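PDB 3OM8: probable hydrolase from Pseudomonas aeruginosa, which probably hydrolyses ester or lactone bonds as an alpha/beta hydrolase, possibly acting as a 3-oxoadipate enol-lactonase. Local coordinates for residues B[27-33]-B[53-59]; B[84-88]-B[114-118]; B[149-153]-B[179-183]. All coordinates share one frame; numbering follows the deposited sequence. Where two conformers were deposited one is given.

In the fold
Contact 1 pairs two parallel strands of the central sheet, and contact 2 lies on one side of that sheet, where helix 76-90 meets the loop entering strand 118-124. Their centres are 13 Å apart and they touch directly: Y59 CG packs on L86 CD1 at 3.6 Å. Contact 3 belongs to the helical region inserted between strands 118-124 and 211-216, probably the cap. Its centre is 28 Å from that of contact 1 and 31 Å from that of contact 2, with nearest atoms about 8 and 17 Å away. The side chain of S33 in contact 1 touches the likely nucleophile elbow, a GxSxG sequence at residues 99-103.

Contact 1 of 3, residues B[27-33]-B[53-59]; sequences KPLLALS and HFRVLRY
L32 reaches diagonally to V56 on one face of the sheet, while L57 and R55 meet L29 and A31 on the other. The L32 CG stands anti to the carbonyl carbon (chi1 -52°), which carries CD1 across to V56 CG1 at 3.7 Å. The same methyl reaches R58 CG at 4.0 Å, the two side chains running alongside and pointing the same way. L57 is shared between two partners: its CB takes L29 CD1 at 3.8 Å, and its CD2 methyl rests on A31 CB at 3.9 Å. R55 contributes mainly its aliphatic stem. In the conformer given, one of two, R55 CD packs on L29 CD2 at 3.8 Å and the extended chain leads away from strand 29-33.

R55 and L57 also carry the backbone pairing of these parallel strands. The amide of R55 donates to P28 O and its carbonyl accepts from L30 N at 2.7 Å in a nearly straight bond (175°); L57 repeats the pattern with L30 O and L32 N. Past the last of these bonds, a water accepts from Y59 N at 2.9 Å and also lies beside L32 O, bridging the widening strand ends.

The pair forms a beta-alpha-beta unit with helix 47-51, whose L50 packs on both L32 and V56, while L264 of helix 253-264 covers L30 and F54. R58 forms salt bridges with D44 and D22. Strand 95-100 hydrogen-bonds to the other edge of 29-33, and strand 16-22 runs antiparallel on the far side of 55-59.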
loop_
_atom_site.group_PDB
_atom_site.type_symbol
_atom_site.label_atom_id
_atom_site.label_comp_id
_atom_site.label_asym_id
_atom_site.label_seq_id
_atom_site.Cartn_x
_atom_site.Cartn_y
_atom_site.Cartn_z
ATOM N N LYS B 27 -13.719 23.300 -17.164
ATOM C CA LYS B 27 -13.160 22.033 -16.716
ATOM C C LYS B 27 -13.908 21.507 -15.499
ATOM O O LYS B 27 -14.526 22.270 -14.775
ATOM C CB LYS B 27 -11.664 22.180 -16.440
ATOM C CG LYS B 27 -10.842 22.217 -17.719
ATOM C CD LYS B 27 -9.390 22.565 -17.474
ATOM C CE LYS B 27 -8.646 22.699 -18.795
ATOM N NZ LYS B 27 -7.308 23.326 -18.617
ATOM N N PRO B 28 -13.861 20.189 -15.279
ATOM C CA PRO B 28 -14.587 19.534 -14.184
ATOM C C PRO B 28 -14.128 20.058 -12.829
ATOM O O PRO B 28 -12.946 20.369 -12.671
ATOM C CB PRO B 28 -14.189 18.068 -14.331
ATOM C CG PRO B 28 -13.709 17.938 -15.752
ATOM C CD PRO B 28 -13.039 19.241 -16.042
ATOM N N LEU B 29 -15.045 20.133 -11.869
ATOM C CA LEU B 29 -14.759 20.753 -10.570
ATOM C C LEU B 29 -14.103 19.771 -9.613
ATOM O O LEU B 29 -14.599 18.661 -9.405
ATOM C CB LEU B 29 -16.048 21.316 -9.951
ATOM C CG LEU B 29 -16.029 22.437 -8.881
ATOM C CD1 LEU B 29 -15.540 21.933 -7.556
ATOM C CD2 LEU B 29 -15.211 23.636 -9.317
ATOM N N LEU B 30 -12.971 20.182 -9.052
ATOM C CA LEU B 30 -12.313 19.430 -7.988
ATOM C C LEU B 30 -12.215 20.292 -6.730
ATOM O O LEU B 30 -11.581 21.351 -6.747
ATOM C CB LEU B 30 -10.917 18.983 -8.423
ATOM C CG LEU B 30 -10.041 18.434 -7.295
ATOM C CD1 LEU B 30 -10.685 17.214 -6.648
ATOM C CD2 LEU B 30 -8.658 18.100 -7.798
ATOM N N ALA B 31 -12.849 19.840 -5.647
ATOM C CA ALA B 31 -12.833 20.565 -4.375
ATOM C C ALA B 31 -11.803 19.986 -3.415
ATOM O O ALA B 31 -11.727 18.772 -3.231
ATOM C CB ALA B 31 -14.218 20.565 -3.734
ATOM N N LEU B 32 -11.007 20.865 -2.813
ATOM C CA LEU B 32 -9.996 20.472 -1.836
ATOM C C LEU B 32 -10.416 20.913 -0.441
ATOM O O LEU B 32 -10.916 22.023 -0.267
ATOM C CB LEU B 32 -8.652 21.111 -2.187
ATOM C CG LEU B 32 -8.229 20.872 -3.641
ATOM C CD1 LEU B 32 -6.820 21.378 -3.889
ATOM C CD2 LEU B 32 -8.329 19.406 -3.947
ATOM N N SER B 33 -10.212 20.050 0.551
ATOM C CA SER B 33 -10.491 20.400 1.941
ATOM C C SER B 33 -9.249 20.169 2.805
ATOM O O SER B 33 -8.595 19.130 2.686
ATOM C CB SER B 33 -11.691 19.613 2.471
ATOM O OG SER B 33 -11.954 19.934 3.817
ATOM N N HIS B 53 -6.151 20.081 -15.573
ATOM C CA HIS B 53 -7.278 19.211 -15.890
ATOM C C HIS B 53 -8.601 19.598 -15.199
ATOM O O HIS B 53 -9.686 19.286 -15.694
ATOM C CB HIS B 53 -6.906 17.783 -15.529
ATOM C CG HIS B 53 -5.582 17.353 -16.086
ATOM N ND1 HIS B 53 -5.457 16.722 -17.307
ATOM C CD2 HIS B 53 -4.327 17.472 -15.593
ATOM C CE1 HIS B 53 -4.181 16.466 -17.537
ATOM N NE2 HIS B 53 -3.475 16.911 -16.513
ATOM N N PHE B 54 -8.520 20.275 -14.058
ATOM C CA PHE B 54 -9.732 20.560 -13.293
ATOM C C PHE B 54 -9.848 22.013 -12.877
ATOM O O PHE B 54 -8.845 22.716 -12.770
ATOM C CB PHE B 54 -9.788 19.680 -12.041
ATOM C CG PHE B 54 -9.648 18.214 -12.324
ATOM C CD1 PHE B 54 -10.739 17.468 -12.738
ATOM C CD2 PHE B 54 -8.419 17.581 -12.183
ATOM C CE1 PHE B 54 -10.612 16.113 -13.016
ATOM C CE2 PHE B 54 -8.282 16.228 -12.451
ATOM C CZ PHE B 54 -9.380 15.490 -12.871
ATOM N N ARG B 55 -11.086 22.462 -12.686
ATOM C CA ARG B 55 -11.338 23.707 -11.985
ATOM C C ARG B 55 -11.236 23.376 -10.509
ATOM O O ARG B 55 -11.974 22.530 -10.006
ATOM C CB ARG B 55 -12.737 24.219 -12.298
ATOM C CG ARG B 55 -12.963 25.668 -11.934
ATOM C CD ARG B 55 -14.404 26.036 -12.159
ATOM N NE ARG B 55 -14.599 27.481 -12.154
ATOM C CZ ARG B 55 -15.786 28.064 -12.058
ATOM N NH1 ARG B 55 -15.881 29.385 -12.069
ATOM N NH2 ARG B 55 -16.877 27.316 -11.947
ATOM N N VAL B 56 -10.305 24.028 -9.819
ATOM C CA VAL B 56 -10.052 23.713 -8.412
ATOM C C VAL B 56 -10.729 24.680 -7.432
ATOM O O VAL B 56 -10.408 25.871 -7.387
ATOM C CB VAL B 56 -8.538 23.645 -8.123
ATOM C CG1 VAL B 56 -8.278 23.340 -6.652
ATOM C CG2 VAL B 56 -7.891 22.595 -9.005
ATOM N N LEU B 57 -11.674 24.156 -6.657
ATOM C CA LEU B 57 -12.296 24.911 -5.576
ATOM C C LEU B 57 -11.530 24.673 -4.288
ATOM O O LEU B 57 -11.400 23.531 -3.852
ATOM C CB LEU B 57 -13.747 24.479 -5.372
ATOM C CG LEU B 57 -14.409 24.978 -4.075
ATOM C CD1 LEU B 57 -14.722 26.455 -4.176
ATOM C CD2 LEU B 57 -15.679 24.196 -3.793
ATOM N N ARG B 58 -11.012 25.752 -3.701
ATOM C CA ARG B 58 -10.340 25.703 -2.399
ATOM C C ARG B 58 -11.074 26.602 -1.401
ATOM O O ARG B 58 -11.662 27.606 -1.793
ATOM C CB ARG B 58 -8.886 26.158 -2.522
ATOM C CG ARG B 58 -7.956 25.136 -3.173
ATOM C CD ARG B 58 -6.528 25.623 -3.129
ATOM N NE ARG B 58 -6.333 26.813 -3.946
ATOM C CZ ARG B 58 -5.249 27.583 -3.900
ATOM N NH1 ARG B 58 -4.263 27.297 -3.063
ATOM N NH2 ARG B 58 -5.156 28.645 -4.685
ATOM N N TYR B 59 -11.047 26.243 -0.119
ATOM C CA TYR B 59 -11.652 27.085 0.914
ATOM C C TYR B 59 -10.939 26.918 2.258
ATOM O O TYR B 59 -10.310 25.883 2.516
ATOM C CB TYR B 59 -13.144 26.771 1.064
ATOM C CG TYR B 59 -13.419 25.445 1.745
ATOM C CD1 TYR B 59 -13.909 25.400 3.042
ATOM C CD2 TYR B 59 -13.166 24.235 1.099
ATOM C CE1 TYR B 59 -14.163 24.194 3.675
ATOM C CE2 TYR B 59 -13.410 23.021 1.726
ATOM C CZ TYR B 59 -13.903 23.008 3.020
ATOM O OH TYR B 59 -14.155 21.821 3.671
HETATM O O HOH W 1 -9.080 24.086 0.246
#

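Contact 2 of 3, residues B[84-88]-B[114-118]; sequences LELLD and APQRI
R117 grips a single carboxylate oxygen of D88 with both terminal nitrogens. NH1 and NH2 each lie 2.9 Å from D88 OD2 in an end-on salt bridge, and each N-H...O angle is 144°, the bend that sharing one acceptor imposes. The oxygen lies almost in the guanidinium plane, and the carboxylate is turned only 14° from it. NH1 uses the syn lone pair of OD2, whereas NH2 comes in nearly along the C-O axis. Beside this bridge, L87 CB approaches R117 NH2 at 3.3 Å. The arginine stem is covered by L84, whose CD2 meets R117 CG at 3.9 Å, while its other methyl, CD1, packs on A114 CB at 3.8 Å.

In the alpha/beta hydrolase fold, these residues join helix 76-90 to the connection between helix 102-113 and strand 118-124. A114 is the first residue after helix 102-113 to leave the helical conformation, and a short 3-10 turn, in which R117 N bonds to A114 O, brings the arginine round to face L84 and D88. Bends at chi2 and chi3 (-60°) fold its side chain so that the guanidinium also reaches the chain beyond helix 76-90: NE donates to R93 O, and NH2 donates to V92 O. These two carbonyls help fix the rotation of the guanidinium. The backbone of R117 is held in turn by A95 of strand 95-100, and L110 of helix 102-113 packs against L84.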
loop_
_atom_site.group_PDB
_atom_site.type_symbol
_atom_site.label_atom_id
_atom_site.label_comp_id
_atom_site.label_asym_id
_atom_site.label_seq_id
_atom_site.Cartn_x
_atom_site.Cartn_y
_atom_site.Cartn_z
ATOM N N LEU B 84 -21.300 21.598 1.102
ATOM C CA LEU B 84 -22.531 21.567 0.332
ATOM C C LEU B 84 -23.037 22.964 -0.007
ATOM O O LEU B 84 -23.532 23.192 -1.110
ATOM C CB LEU B 84 -23.605 20.764 1.055
ATOM C CG LEU B 84 -23.228 19.298 1.265
ATOM C CD1 LEU B 84 -24.375 18.543 1.909
ATOM C CD2 LEU B 84 -22.852 18.657 -0.053
ATOM N N GLU B 85 -22.905 23.901 0.929
ATOM C CA GLU B 85 -23.377 25.266 0.701
ATOM C C GLU B 85 -22.460 26.032 -0.254
ATOM O O GLU B 85 -22.923 26.892 -1.007
ATOM C CB GLU B 85 -23.549 26.031 2.023
ATOM C CG GLU B 85 -24.610 25.438 2.948
ATOM C CD GLU B 85 -24.929 26.328 4.150
ATOM O OE1 GLU B 85 -24.803 27.570 4.037
ATOM O OE2 GLU B 85 -25.318 25.783 5.206
ATOM N N LEU B 86 -21.163 25.728 -0.214
ATOM C CA LEU B 86 -20.233 26.239 -1.217
ATOM C C LEU B 86 -20.652 25.760 -2.609
ATOM O O LEU B 86 -20.731 26.547 -3.559
ATOM C CB LEU B 86 -18.815 25.756 -0.935
ATOM C CG LEU B 86 -18.008 26.476 0.133
ATOM C CD1 LEU B 86 -16.693 25.749 0.336
ATOM C CD2 LEU B 86 -17.772 27.918 -0.287
ATOM N N LEU B 87 -20.915 24.463 -2.727
ATOM C CA LEU B 87 -21.297 23.896 -4.016
ATOM C C LEU B 87 -22.584 24.549 -4.500
ATOM O O LEU B 87 -22.680 24.951 -5.656
ATOM C CB LEU B 87 -21.436 22.366 -3.947
ATOM C CG LEU B 87 -20.130 21.585 -3.711
ATOM C CD1 LEU B 87 -20.357 20.084 -3.706
ATOM C CD2 LEU B 87 -19.062 21.930 -4.737
ATOM N N ASP B 88 -23.559 24.679 -3.604
ATOM C CA ASP B 88 -24.822 25.330 -3.943
ATOM C C ASP B 88 -24.580 26.744 -4.466
ATOM O O ASP B 88 -25.169 27.163 -5.465
ATOM C CB ASP B 88 -25.757 25.379 -2.722
ATOM C CG ASP B 88 -26.199 23.998 -2.272
ATOM O OD1 ASP B 88 -26.792 23.877 -1.175
ATOM O OD2 ASP B 88 -25.953 23.030 -3.021
ATOM N N ALA B 114 -24.249 12.895 1.381
ATOM C CA ALA B 114 -24.585 13.609 0.155
ATOM C C ALA B 114 -23.866 13.019 -1.074
ATOM O O ALA B 114 -23.249 13.751 -1.856
ATOM C CB ALA B 114 -24.273 15.082 0.311
ATOM N N PRO B 115 -23.963 11.690 -1.253
ATOM C CA PRO B 115 -23.201 10.996 -2.298
ATOM C C PRO B 115 -23.477 11.588 -3.675
ATOM O O PRO B 115 -22.567 11.690 -4.492
ATOM C CB PRO B 115 -23.723 9.555 -2.229
ATOM C CG PRO B 115 -25.018 9.633 -1.495
ATOM C CD PRO B 115 -24.887 10.785 -0.547
ATOM N N GLN B 116 -24.722 11.986 -3.911
ATOM C CA GLN B 116 -25.135 12.539 -5.195
ATOM C C GLN B 116 -24.393 13.831 -5.573
ATOM O O GLN B 116 -24.467 14.279 -6.720
ATOM C CB GLN B 116 -26.649 12.780 -5.197
ATOM C CG GLN B 116 -27.102 14.006 -4.399
ATOM C CD GLN B 116 -27.192 13.764 -2.891
ATOM O OE1 GLN B 116 -26.917 12.666 -2.398
ATOM N NE2 GLN B 116 -27.593 14.799 -2.154
ATOM N N ARG B 117 -23.693 14.429 -4.610
ATOM C CA ARG B 117 -22.923 15.652 -4.852
ATOM C C ARG B 117 -21.448 15.346 -5.140
ATOM O O ARG B 117 -20.687 16.245 -5.515
ATOM C CB ARG B 117 -23.005 16.600 -3.646
ATOM C CG ARG B 117 -24.418 16.925 -3.132
ATOM C CD ARG B 117 -25.280 17.621 -4.175
ATOM N NE ARG B 117 -24.718 18.888 -4.635
ATOM C CZ ARG B 117 -25.035 20.074 -4.129
ATOM N NH1 ARG B 117 -25.903 20.160 -3.129
ATOM N NH2 ARG B 117 -24.473 21.175 -4.614
ATOM N N ILE B 118 -21.050 14.083 -4.956
ATOM C CA ILE B 118 -19.652 13.676 -5.100
ATOM C C ILE B 118 -19.409 12.756 -6.310
ATOM O O ILE B 118 -20.099 11.748 -6.495
ATOM C CB ILE B 118 -19.136 12.937 -3.841
ATOM C CG1 ILE B 118 -19.295 13.788 -2.584
ATOM C CG2 ILE B 118 -17.683 12.527 -4.032
ATOM C CD1 ILE B 118 -18.515 15.097 -2.597
#

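Contact 3 of 3, residues B[149-153]-B[179-183]; sequences MSETA and MLMAT
M149 and M181, both selenomethionines, bring together the start of helix 150-160 and the last turn of helix 171-181. The two helices lie in the helical insertion between strands 118-124 and 211-216, the place where alpha/beta hydrolases commonly carry their cap.

The CB of M149 points to the other segment, with L180 O 4.1 Å away and the selenium of M181 at 4.3 Å. CG follows beside the backbone N, anti to the carbonyl carbon (chi1 -65°), and comes against T183 O at 3.6 Å. Beyond CG the chain curls away: SE passes the same carbonyl oxygen at greater range, and CE is carried away from 179-183. This side chain also touches R185 and L188 of helix 185-196.

M181 reaches back across the contact with the end of its chain. That chain is bent too, and the selenium settles against the peptide joining M149 and S150, 3.6 Å from S150 N, while its CE methyl reaches S150 OG at the same distance. The amide of S150 has a polar partner of its own in D148 OD2. One turn into helix 150-160, A153 CB packs on L180 CB at 3.9 Å, and F156, L157 and W160 continue the apolar cover over L180. E151 instead packs on P132 of a second subunit.

The carbonyl met by M149 belongs to a residue that is itself tied back to the helix: T183 N bonds to L180 O, and T183 OG1 donates to M179 O at 2.8 Å, approaching 30° out of the carbonyl plane.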
loop_
_atom_site.group_PDB
_atom_site.type_symbol
_atom_site.label_atom_id
_atom_site.label_comp_id
_atom_site.label_asym_id
_atom_site.label_seq_id
_atom_site.Cartn_x
_atom_site.Cartn_y
_atom_site.Cartn_z
HETATM N N MSE B 149 -0.505 30.437 20.673
HETATM C CA MSE B 149 -0.497 29.179 19.924
HETATM C C MSE B 149 0.896 28.549 19.710
HETATM O O MSE B 149 1.021 27.575 18.974
HETATM C CB MSE B 149 -1.216 29.340 18.578
HETATM C CG MSE B 149 -2.713 29.645 18.670
HETATM SE SE MSE B 149 -3.786 28.317 19.639
HETATM C CE MSE B 149 -3.509 28.985 21.462
ATOM N N SER B 150 1.920 29.084 20.371
ATOM C CA SER B 150 3.291 28.576 20.248
ATOM C C SER B 150 3.483 27.108 20.622
ATOM O O SER B 150 3.973 26.328 19.810
ATOM C CB SER B 150 4.265 29.427 21.053
ATOM O OG SER B 150 4.414 30.698 20.458
ATOM N N GLU B 151 3.139 26.730 21.848
ATOM C CA GLU B 151 3.300 25.333 22.244
ATOM C C GLU B 151 2.401 24.425 21.412
ATOM O O GLU B 151 2.738 23.260 21.137
ATOM C CB GLU B 151 3.010 25.126 23.727
ATOM C CG GLU B 151 3.344 23.714 24.200
ATOM C CD GLU B 151 4.841 23.474 24.299
ATOM O OE1 GLU B 151 5.623 24.423 24.060
ATOM O OE2 GLU B 151 5.238 22.338 24.631
ATOM N N THR B 152 1.256 24.971 21.013
ATOM C CA THR B 152 0.304 24.252 20.179
ATOM C C THR B 152 0.872 23.984 18.772
ATOM O O THR B 152 0.715 22.888 18.230
ATOM C CB THR B 152 -1.042 24.991 20.111
ATOM O OG1 THR B 152 -1.646 24.978 21.408
ATOM C CG2 THR B 152 -1.983 24.317 19.143
ATOM N N ALA B 153 1.537 24.985 18.200
ATOM C CA ALA B 153 2.211 24.830 16.920
ATOM C C ALA B 153 3.362 23.825 17.011
ATOM O O ALA B 153 3.560 23.028 16.102
ATOM C CB ALA B 153 2.709 26.176 16.403
HETATM N N MSE B 179 0.815 29.394 9.648
HETATM C CA MSE B 179 -0.607 29.075 9.531
HETATM C C MSE B 179 -1.182 28.721 10.887
HETATM O O MSE B 179 -2.295 29.123 11.230
HETATM C CB MSE B 179 -0.832 27.892 8.590
HETATM C CG MSE B 179 -0.483 28.154 7.137
HETATM SE SE MSE B 179 -0.725 26.550 6.016
HETATM C CE MSE B 179 -0.264 27.367 4.311
ATOM N N LEU B 180 -0.421 27.936 11.638
ATOM C CA LEU B 180 -0.821 27.519 12.967
ATOM C C LEU B 180 -0.913 28.723 13.902
ATOM O O LEU B 180 -1.934 28.921 14.559
ATOM C CB LEU B 180 0.161 26.475 13.502
ATOM C CG LEU B 180 -0.040 25.102 12.850
ATOM C CD1 LEU B 180 1.203 24.206 12.946
ATOM C CD2 LEU B 180 -1.274 24.419 13.444
HETATM N N MSE B 181 0.148 29.528 13.931
HETATM C CA MSE B 181 0.226 30.718 14.772
HETATM C C MSE B 181 -0.905 31.723 14.513
HETATM O O MSE B 181 -1.204 32.557 15.359
HETATM C CB MSE B 181 1.580 31.418 14.594
HETATM C CG MSE B 181 2.794 30.671 15.150
HETATM SE SE MSE B 181 2.739 30.345 17.075
HETATM C CE MSE B 181 2.652 32.187 17.706
ATOM N N ALA B 182 -1.526 31.645 13.341
ATOM C CA ALA B 182 -2.600 32.563 12.993
ATOM C C ALA B 182 -3.952 31.886 13.105
ATOM O O ALA B 182 -4.966 32.437 12.671
ATOM C CB ALA B 182 -2.405 33.088 11.591
ATOM N N THR B 183 -3.966 30.681 13.665
ATOM C CA THR B 183 -5.215 29.947 13.810
ATOM C C THR B 183 -5.887 30.254 15.153
ATOM O O THR B 183 -5.294 30.080 16.222
ATOM C CB THR B 183 -5.026 28.426 13.641
ATOM O OG1 THR B 183 -4.671 28.139 12.279
ATOM C CG2 THR B 183 -6.321 27.698 13.954
#